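Local coordinates for conserved exported protein (Bacteroides fragilis, PDB 3CLW), which is of undetermined function but probably hydrolyses O-glycosidic bonds, at residues W354-A359 against D365-L370. Sequence-based numbering, arbitrary orientation.
Sequences WQWWTA and DVPIQL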
loop_
_atom_site.group_PDB
_atom_site.type_symbol
_atom_site.label_atom_id
_atom_site.label_comp_id
_atom_site.label_asym_id
_atom_site.label_seq_id
_atom_site.Cartn_x
_atom_site.Cartn_y
_atom_site.Cartn_z
ATOM N N TRP A 354 -1.774 -2.082 -4.818
ATOM C CA TRP A 354 -2.330 -0.974 -4.020
ATOM C C TRP A 354 -2.055 -1.272 -2.544
ATOM O O TRP A 354 -2.391 -2.356 -2.065
ATOM C CB TRP A 354 -3.837 -0.782 -4.284
ATOM C CG TRP A 354 -4.283 0.552 -3.817
ATOM C CD1 TRP A 354 -4.319 1.713 -4.551
ATOM C CD2 TRP A 354 -4.696 0.906 -2.482
ATOM N NE1 TRP A 354 -4.747 2.751 -3.761
ATOM C CE2 TRP A 354 -4.967 2.290 -2.484
ATOM C CE3 TRP A 354 -4.843 0.184 -1.279
ATOM C CZ2 TRP A 354 -5.408 2.974 -1.334
ATOM C CZ3 TRP A 354 -5.260 0.860 -0.139
ATOM C CH2 TRP A 354 -5.552 2.245 -0.183
ATOM N N GLN A 355 -1.427 -0.334 -1.835
ATOM C CA GLN A 355 -0.938 -0.615 -0.478
ATOM C C GLN A 355 -1.364 0.449 0.535
ATOM O O GLN A 355 -1.167 1.654 0.318
ATOM C CB GLN A 355 0.586 -0.783 -0.478
ATOM C CG GLN A 355 1.117 -1.562 -1.715
ATOM C CD GLN A 355 2.557 -1.960 -1.594
ATOM O OE1 GLN A 355 3.410 -1.111 -1.342
ATOM N NE2 GLN A 355 2.850 -3.250 -1.773
ATOM N N TRP A 356 -1.995 -0.005 1.608
ATOM C CA TRP A 356 -2.301 0.851 2.759
ATOM C C TRP A 356 -1.035 1.291 3.474
ATOM O O TRP A 356 -0.007 0.632 3.373
ATOM C CB TRP A 356 -3.171 0.075 3.790
ATOM C CG TRP A 356 -4.580 0.029 3.435
ATOM C CD1 TRP A 356 -5.262 -1.024 2.872
ATOM C CD2 TRP A 356 -5.533 1.079 3.610
ATOM N NE1 TRP A 356 -6.585 -0.687 2.701
ATOM C CE2 TRP A 356 -6.778 0.597 3.140
ATOM C CE3 TRP A 356 -5.457 2.391 4.116
ATOM C CZ2 TRP A 356 -7.932 1.382 3.150
ATOM C CZ3 TRP A 356 -6.603 3.172 4.125
ATOM C CH2 TRP A 356 -7.826 2.664 3.663
ATOM N N TRP A 357 -1.137 2.391 4.212
ATOM C CA TRP A 357 -0.214 2.697 5.288
ATOM C C TRP A 357 -0.534 1.708 6.454
ATOM O O TRP A 357 -0.880 0.526 6.214
ATOM C CB TRP A 357 -0.343 4.209 5.637
ATOM C CG TRP A 357 0.430 4.750 6.812
ATOM C CD1 TRP A 357 -0.075 5.537 7.805
ATOM C CD2 TRP A 357 1.820 4.538 7.144
ATOM N NE1 TRP A 357 0.898 5.838 8.722
ATOM C CE2 TRP A 357 2.068 5.230 8.350
ATOM C CE3 TRP A 357 2.865 3.809 6.558
ATOM C CZ2 TRP A 357 3.322 5.237 8.978
ATOM C CZ3 TRP A 357 4.113 3.817 7.176
ATOM C CH2 TRP A 357 4.329 4.527 8.380
ATOM N N THR A 358 -0.403 2.130 7.696
ATOM C CA THR A 358 -0.619 1.203 8.822
ATOM C C THR A 358 -1.983 0.459 8.728
ATOM O O THR A 358 -3.020 1.087 8.535
ATOM C CB THR A 358 -0.554 1.938 10.143
ATOM O OG1 THR A 358 -1.565 2.952 10.140
ATOM C CG2 THR A 358 0.841 2.610 10.368
ATOM N N ALA A 359 -1.963 -0.870 8.834
ATOM C CA ALA A 359 -3.187 -1.683 8.905
ATOM C C ALA A 359 -4.114 -1.283 10.097
ATOM O O ALA A 359 -5.341 -1.394 10.015
ATOM C CB ALA A 359 -2.809 -3.137 9.003
ATOM N N ASP A 365 -9.161 5.828 9.760
ATOM C CA ASP A 365 -8.419 6.282 8.574
ATOM C C ASP A 365 -7.700 5.152 7.834
ATOM O O ASP A 365 -7.011 5.399 6.874
ATOM C CB ASP A 365 -7.441 7.375 8.973
ATOM C CG ASP A 365 -6.734 7.072 10.287
ATOM O OD1 ASP A 365 -6.433 5.906 10.579
ATOM O OD2 ASP A 365 -6.495 8.016 11.065
ATOM N N VAL A 366 -7.903 3.913 8.284
ATOM C CA VAL A 366 -7.299 2.701 7.704
ATOM C C VAL A 366 -8.302 1.548 7.967
ATOM O O VAL A 366 -9.398 1.817 8.447
ATOM C CB VAL A 366 -5.900 2.394 8.287
ATOM C CG1 VAL A 366 -4.877 3.510 7.943
ATOM C CG2 VAL A 366 -5.973 2.149 9.779
ATOM N N PRO A 367 -7.983 0.312 7.540
ATOM C CA PRO A 367 -8.852 -0.872 7.742
ATOM C C PRO A 367 -9.303 -1.172 9.188
ATOM O O PRO A 367 -10.465 -1.493 9.403
ATOM C CB PRO A 367 -8.005 -2.020 7.205
ATOM C CG PRO A 367 -7.147 -1.348 6.182
ATOM C CD PRO A 367 -6.792 -0.026 6.738
ATOM N N ILE A 368 -8.389 -1.116 10.146
ATOM C CA ILE A 368 -8.689 -1.509 11.518
ATOM C C ILE A 368 -8.467 -0.326 12.442
ATOM O O ILE A 368 -7.385 0.280 12.459
ATOM C CB ILE A 368 -7.846 -2.732 12.021
ATOM C CG1 ILE A 368 -8.238 -4.015 11.287
ATOM C CG2 ILE A 368 -8.048 -2.960 13.542
ATOM C CD1 ILE A 368 -7.153 -5.158 11.376
ATOM N N GLN A 369 -9.520 0.006 13.186
ATOM C CA GLN A 369 -9.446 0.989 14.245
ATOM C C GLN A 369 -9.373 0.284 15.609
ATOM O O GLN A 369 -10.102 -0.651 15.877
ATOM C CB GLN A 369 -10.625 1.948 14.188
ATOM C CG GLN A 369 -10.656 2.903 15.375
ATOM C CD GLN A 369 -11.631 4.014 15.184
ATOM O OE1 GLN A 369 -12.696 3.831 14.600
ATOM N NE2 GLN A 369 -11.283 5.186 15.675
ATOM N N LEU A 370 -8.459 0.754 16.434
ATOM C CA LEU A 370 -8.137 0.172 17.717
ATOM C C LEU A 370 -8.811 1.080 18.723
ATOM O O LEU A 370 -8.585 2.284 18.681
ATOM C CB LEU A 370 -6.624 0.258 17.915
ATOM C CG LEU A 370 -5.647 -0.887 17.613
ATOM C CD1 LEU A 370 -6.153 -2.012 16.676
ATOM C CD2 LEU A 370 -4.380 -0.262 17.102
#
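P367 packs its ring over one face of the W356 indole where the chain leaves the TIM-barrel strand that carries W354. The indole of W356 is sandwiched: CZ3 of W354 lies against one face, offset toward the rim, while the proline ring covers the opposite one. There CG of P367 sits 3.6 Å from the centroid of the five-membered ring, 11° off its normal, a CH-pi contact, and P367 CD rests 3.5 Å from W356 CD2. A chi1 of -80° places CG of W356 beside the backbone N, the setting in which the indole lies between W354 and P367. At its benzo end, CE3 of W356 approaches CG1 of V366 at 4.0 Å. NE1 is hydrogen-bonded to T396 OG1, which probably helps hold the indole's rotation. Beyond the corner at W357, T358 offers mainly its carbonyl: T358 O makes a short contact, 3.1 Å, with the V366 CG1 methyl, with V366 CB and CG2 also beside this oxygen, whereas its hydroxyl bonds to V360 O. A359 points its methyl away and works through its backbone, A359 O accepting a hydrogen bond from I368 N at 3.1 Å (N-H...O 142°). This bond ties the loop to the start of strand 368-371, which pairs in parallel with the short strand 360-361. The contact is thus chiefly apolar and buried, with the indole N-H of W356 satisfied by T396 and a single backbone hydrogen bond linking the two segments.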